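Local structure of glycosyltransferase Gtf1 (Streptococcus pneumoniae, 4PQG) at residues A[69-73]-A[74-78]; A[85-89]-A[90-94]. The protein belongs to the GT-B clan of glycosyltransferases and carries, besides its two parallel-sheet domains, an extended antiparallel beta-sheet domain. All coordinates share one frame; numbering follows the deposited sequence.

Interaction 1: residues A[69-73]-A[74-78]; sequences QVIWL and YNHFT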
loop_
_atom_site.group_PDB
_atom_site.type_symbol
_atom_site.label_atom_id
_atom_site.label_comp_id
_atom_site.label_asym_id
_atom_site.label_seq_id
_atom_site.Cartn_x
_atom_site.Cartn_y
_atom_site.Cartn_z
ATOM N N GLN A 69 -12.756 3.562 -10.607
ATOM C CA GLN A 69 -11.311 3.632 -10.853
ATOM C C GLN A 69 -10.600 2.277 -10.634
ATOM O O GLN A 69 -9.384 2.185 -10.803
ATOM C CB GLN A 69 -10.689 4.677 -9.926
ATOM C CG GLN A 69 -10.871 6.117 -10.360
ATOM C CD GLN A 69 -10.326 7.090 -9.331
ATOM O OE1 GLN A 69 -10.647 7.002 -8.141
ATOM N NE2 GLN A 69 -9.501 8.028 -9.784
ATOM N N VAL A 70 -11.341 1.235 -10.252
ATOM C CA VAL A 70 -10.705 -0.010 -9.807
ATOM C C VAL A 70 -10.855 -1.149 -10.810
ATOM O O VAL A 70 -11.969 -1.456 -11.232
ATOM C CB VAL A 70 -11.238 -0.447 -8.426
ATOM C CG1 VAL A 70 -10.687 -1.818 -8.027
ATOM C CG2 VAL A 70 -10.880 0.604 -7.385
ATOM N N ILE A 71 -9.728 -1.756 -11.192
ATOM C CA ILE A 71 -9.724 -3.021 -11.944
ATOM C C ILE A 71 -9.005 -4.107 -11.134
ATOM O O ILE A 71 -7.883 -3.896 -10.653
ATOM C CB ILE A 71 -9.043 -2.882 -13.323
ATOM C CG1 ILE A 71 -9.920 -2.029 -14.252
ATOM C CG2 ILE A 71 -8.838 -4.263 -13.948
ATOM C CD1 ILE A 71 -9.296 -1.664 -15.586
ATOM N N TRP A 72 -9.677 -5.237 -10.942
ATOM C CA TRP A 72 -9.065 -6.412 -10.350
ATOM C C TRP A 72 -8.903 -7.402 -11.453
ATOM O O TRP A 72 -9.871 -7.720 -12.155
ATOM C CB TRP A 72 -9.909 -6.969 -9.198
ATOM C CG TRP A 72 -9.326 -8.219 -8.554
ATOM C CD1 TRP A 72 -7.980 -8.526 -8.333
ATOM C CD2 TRP A 72 -10.062 -9.378 -8.039
ATOM N NE1 TRP A 72 -7.846 -9.756 -7.739
ATOM C CE2 TRP A 72 -9.055 -10.316 -7.530
ATOM C CE3 TRP A 72 -11.404 -9.723 -7.961
ATOM C CZ2 TRP A 72 -9.402 -11.529 -6.963
ATOM C CZ3 TRP A 72 -11.741 -10.948 -7.377
ATOM C CH2 TRP A 72 -10.761 -11.837 -6.911
ATOM N N LEU A 73 -7.665 -7.845 -11.669
ATOM C CA LEU A 73 -7.342 -8.761 -12.766
ATOM C C LEU A 73 -8.370 -9.901 -12.957
ATOM O O LEU A 73 -8.859 -10.140 -14.077
ATOM C CB LEU A 73 -5.924 -9.330 -12.578
ATOM C CG LEU A 73 -5.477 -10.529 -13.434
ATOM C CD1 LEU A 73 -5.347 -10.150 -14.910
ATOM C CD2 LEU A 73 -4.164 -11.114 -12.916
ATOM N N TYR A 74 -8.700 -10.601 -11.875
ATOM C CA TYR A 74 -9.494 -11.841 -11.976
ATOM C C TYR A 74 -10.984 -11.575 -12.268
ATOM O O TYR A 74 -11.667 -12.383 -12.879
ATOM C CB TYR A 74 -9.289 -12.704 -10.720
ATOM C CG TYR A 74 -7.851 -13.174 -10.595
ATOM C CD1 TYR A 74 -7.437 -14.359 -11.204
ATOM C CD2 TYR A 74 -6.897 -12.409 -9.891
ATOM C CE1 TYR A 74 -6.123 -14.794 -11.109
ATOM C CE2 TYR A 74 -5.581 -12.825 -9.787
ATOM C CZ TYR A 74 -5.199 -14.011 -10.414
ATOM O OH TYR A 74 -3.911 -14.447 -10.365
ATOM N N ASN A 75 -11.458 -10.421 -11.825
ATOM C CA ASN A 75 -12.842 -9.959 -12.035
ATOM C C ASN A 75 -13.085 -9.395 -13.448
ATOM O O ASN A 75 -14.221 -9.415 -13.955
ATOM C CB ASN A 75 -13.138 -8.861 -10.985
ATOM C CG ASN A 75 -14.431 -8.126 -11.251
ATOM O OD1 ASN A 75 -14.419 -6.979 -11.692
ATOM N ND2 ASN A 75 -15.557 -8.798 -11.023
ATOM N N HIS A 76 -12.009 -8.906 -14.070
ATOM C CA HIS A 76 -12.058 -8.115 -15.306
ATOM C C HIS A 76 -12.642 -8.853 -16.471
ATOM O O HIS A 76 -13.323 -8.253 -17.307
ATOM C CB HIS A 76 -10.663 -7.618 -15.683
ATOM C CG HIS A 76 -10.612 -6.849 -16.983
ATOM N ND1 HIS A 76 -11.106 -5.605 -17.108
ATOM C CD2 HIS A 76 -10.091 -7.194 -18.228
ATOM C CE1 HIS A 76 -10.914 -5.173 -18.374
ATOM N NE2 HIS A 76 -10.288 -6.146 -19.054
ATOM N N PHE A 77 -12.389 -10.158 -16.521
ATOM C CA PHE A 77 -12.908 -11.009 -17.570
ATOM C C PHE A 77 -14.384 -11.366 -17.383
ATOM O O PHE A 77 -14.948 -12.086 -18.198
ATOM C CB PHE A 77 -12.082 -12.298 -17.657
ATOM C CG PHE A 77 -10.615 -12.074 -17.919
ATOM C CD1 PHE A 77 -10.138 -11.967 -19.216
ATOM C CD2 PHE A 77 -9.706 -12.009 -16.863
ATOM C CE1 PHE A 77 -8.780 -11.781 -19.476
ATOM C CE2 PHE A 77 -8.345 -11.820 -17.107
ATOM C CZ PHE A 77 -7.879 -11.711 -18.418
ATOM N N THR A 78 -14.996 -10.929 -16.289
ATOM C CA THR A 78 -16.391 -11.221 -16.044
ATOM C C THR A 78 -17.202 -9.931 -16.153
ATOM O O THR A 78 -16.646 -8.837 -16.314
ATOM C CB THR A 78 -16.639 -11.858 -14.645
ATOM O OG1 THR A 78 -16.676 -10.836 -13.639
ATOM C CG2 THR A 78 -15.560 -12.925 -14.299
HETATM O O HOH W 1 -12.110 -5.594 -12.623
#
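The indole of W72 is met by two side chains of the turn that follows it. Among the aromatic and CH-pi contacts, CB of Y74 stands over the six-membered ring, 4.0 Å from its centroid and 15° off the normal, while the indole NE1 lies near the plane of the Y74 ring, at its edge, 3.5 Å from Y74 CD2. A face of the phenol ring also receives the CD2 methyl of L73 in a second CH-pi contact. With its CG anti to the backbone N (chi1 179°), W72 swings its ring back over the turn, where CE3 meets N75 CB at 3.6 Å.

The backbone bonds of the turn are weak: W72 O accepts from the amides of N75 and H76, and H76 N also reaches L73 O. A water accepts from W72 N and donates to N75 OD1 (2.8 Å), tying the amide side chain to the strand, while N75 ND2 binds I80 O.

Residues 70-72 are the outermost strand, within this chain, of the seven-stranded parallel sheet, next to strand 42-47. L73 and F77 pack on helix 205-215, W72 on helix 56-63 with its NE1 bonded to D49 O, and the Y74 hydroxyl binds E192 and K205.

Interaction 2: residues A[85-89]-A[90-94]; sequences TSVTV and DDVLA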
loop_
_atom_site.group_PDB
_atom_site.type_symbol
_atom_site.label_atom_id
_atom_site.label_comp_id
_atom_site.label_asym_id
_atom_site.label_seq_id
_atom_site.Cartn_x
_atom_site.Cartn_y
_atom_site.Cartn_z
ATOM N N THR A 85 -19.867 -5.827 -0.618
ATOM C CA THR A 85 -20.627 -7.028 -0.284
ATOM C C THR A 85 -22.006 -6.618 0.217
ATOM O O THR A 85 -22.118 -5.799 1.129
ATOM C CB THR A 85 -19.921 -7.912 0.775
ATOM O OG1 THR A 85 -18.687 -8.424 0.239
ATOM C CG2 THR A 85 -20.807 -9.093 1.186
ATOM N N SER A 86 -23.050 -7.166 -0.404
ATOM C CA SER A 86 -24.425 -6.915 0.042
ATOM C C SER A 86 -25.238 -8.200 0.168
ATOM O O SER A 86 -26.395 -8.169 0.578
ATOM C CB SER A 86 -25.122 -5.918 -0.876
ATOM O OG SER A 86 -25.074 -6.352 -2.218
ATOM N N VAL A 87 -24.614 -9.334 -0.157
ATOM C CA VAL A 87 -25.226 -10.645 0.030
ATOM C C VAL A 87 -25.431 -10.960 1.525
ATOM O O VAL A 87 -24.529 -10.761 2.335
ATOM C CB VAL A 87 -24.365 -11.725 -0.654
ATOM C CG1 VAL A 87 -24.813 -13.117 -0.269
ATOM C CG2 VAL A 87 -24.412 -11.548 -2.169
ATOM N N THR A 88 -26.617 -11.467 1.872
ATOM C CA THR A 88 -26.962 -11.804 3.264
ATOM C C THR A 88 -26.776 -13.286 3.566
ATOM O O THR A 88 -26.588 -14.082 2.653
ATOM C CB THR A 88 -28.427 -11.470 3.585
ATOM O OG1 THR A 88 -29.286 -12.235 2.731
ATOM C CG2 THR A 88 -28.710 -9.991 3.399
ATOM N N VAL A 89 -26.857 -13.654 4.847
ATOM C CA VAL A 89 -26.842 -15.058 5.257
ATOM C C VAL A 89 -27.888 -15.898 4.513
ATOM O O VAL A 89 -27.611 -17.032 4.098
ATOM C CB VAL A 89 -27.045 -15.216 6.778
ATOM C CG1 VAL A 89 -27.079 -16.683 7.177
ATOM C CG2 VAL A 89 -25.920 -14.521 7.530
ATOM N N ASP A 90 -29.083 -15.349 4.355
ATOM C CA ASP A 90 -30.173 -16.065 3.694
ATOM C C ASP A 90 -29.869 -16.273 2.230
ATOM O O ASP A 90 -30.117 -17.356 1.690
ATOM C CB ASP A 90 -31.493 -15.298 3.839
ATOM C CG ASP A 90 -32.019 -15.324 5.252
ATOM O OD1 ASP A 90 -31.962 -16.399 5.891
ATOM O OD2 ASP A 90 -32.471 -14.264 5.732
ATOM N N ASP A 91 -29.339 -15.233 1.594
ATOM C CA ASP A 91 -28.873 -15.331 0.209
ATOM C C ASP A 91 -27.825 -16.414 0.073
ATOM O O ASP A 91 -27.825 -17.155 -0.910
ATOM C CB ASP A 91 -28.256 -14.018 -0.264
ATOM C CG ASP A 91 -29.250 -12.893 -0.338
ATOM O OD1 ASP A 91 -30.437 -13.149 -0.637
ATOM O OD2 ASP A 91 -28.820 -11.742 -0.114
ATOM N N VAL A 92 -26.931 -16.495 1.059
ATOM C CA VAL A 92 -25.844 -17.485 1.063
ATOM C C VAL A 92 -26.364 -18.904 1.202
ATOM O O VAL A 92 -25.955 -19.801 0.448
ATOM C CB VAL A 92 -24.801 -17.210 2.180
ATOM C CG1 VAL A 92 -23.919 -18.427 2.423
ATOM C CG2 VAL A 92 -23.951 -16.019 1.815
ATOM N N LEU A 93 -27.280 -19.113 2.143
ATOM C CA LEU A 93 -27.801 -20.453 2.407
ATOM C C LEU A 93 -28.615 -21.018 1.231
ATOM O O LEU A 93 -28.802 -22.239 1.131
ATOM C CB LEU A 93 -28.609 -20.481 3.709
ATOM C CG LEU A 93 -27.878 -20.105 5.009
ATOM C CD1 LEU A 93 -28.832 -20.057 6.207
ATOM C CD2 LEU A 93 -26.671 -21.007 5.298
ATOM N N ALA A 94 -29.071 -20.136 0.337
ATOM C CA ALA A 94 -29.780 -20.538 -0.882
ATOM C C ALA A 94 -28.870 -21.302 -1.858
ATOM O O ALA A 94 -29.345 -22.087 -2.673
ATOM C CB ALA A 94 -30.389 -19.320 -1.575
#
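T88 and D91 hold each other in a capping box at the start of helix 89-93. T88 is the N-cap: its OG1 accepts from D91 N at 3.2 Å, and D91 OD2 in turn accepts from T88 N at 3.0 Å in a nearly straight bond (171°). The amide reaches OD2 on its anti side, 28° out of the carboxylate plane. The T88 torsion (chi1 61°) sets OG1 between the backbone N and the carbonyl carbon, where it meets D91 N. The hydroxyl also lies 2.9 Å from D91 OD2, a weak bond whose proton is not settled.

The packed side of the contact is apolar. V87 CG1 meets D91 CB at 3.6 Å and V92 CG2 at 3.7 Å, the V87 and V92 side chains crossing at about a right angle. V89 and L93, one helical turn apart, lie side by side and point the same way, with CG1 of the valine 3.9 Å from CD1 of the leucine. In the ten-stranded antiparallel sheet, V92 rests on V133 and A136 of strand 133-140 and on F150 of strand 143-150, where V87 joins it; V89 and L93 reach R103 of strand 100-106. Beneath these side chains the helix is already regular, with V92 N bonded to T88 O and L93 N to V89 O.

The solvent side is looser: D90 is exposed and adds little beyond its CB, which approaches T88 OG1. D91 is exposed too, but its OD2 is held by T88 N.

Chemically, the box gives acceptors to two backbone amides at the helix start, T88 OG1 to D91 N and D91 OD2 to T88 N, and the acidic side chains of D90 and D91 near that N-terminus would be expected to interact favourably with the helix dipole.

The two interactions come in series along the chain, at consecutive short helices, 73-76 and 89-93. Their centres are about 22 Å apart and their nearest atoms about 11 Å, without touching. Interaction 1 ends the outermost strand, 70-72, of the seven-stranded parallel sheet; interaction 2 lies farther from the chain's centre, against strands 100-106, 133-140 and 143-150 of the ten-stranded antiparallel sheet. Between them the chain leaves the first sheet and comes to lie against the second, consistent with a crossing into the extended beta-sheet domain. Y74 of interaction 1 already bridges to the antiparallel sheet, through E192 and Y183, whereas interaction 2 lies on that sheet itself.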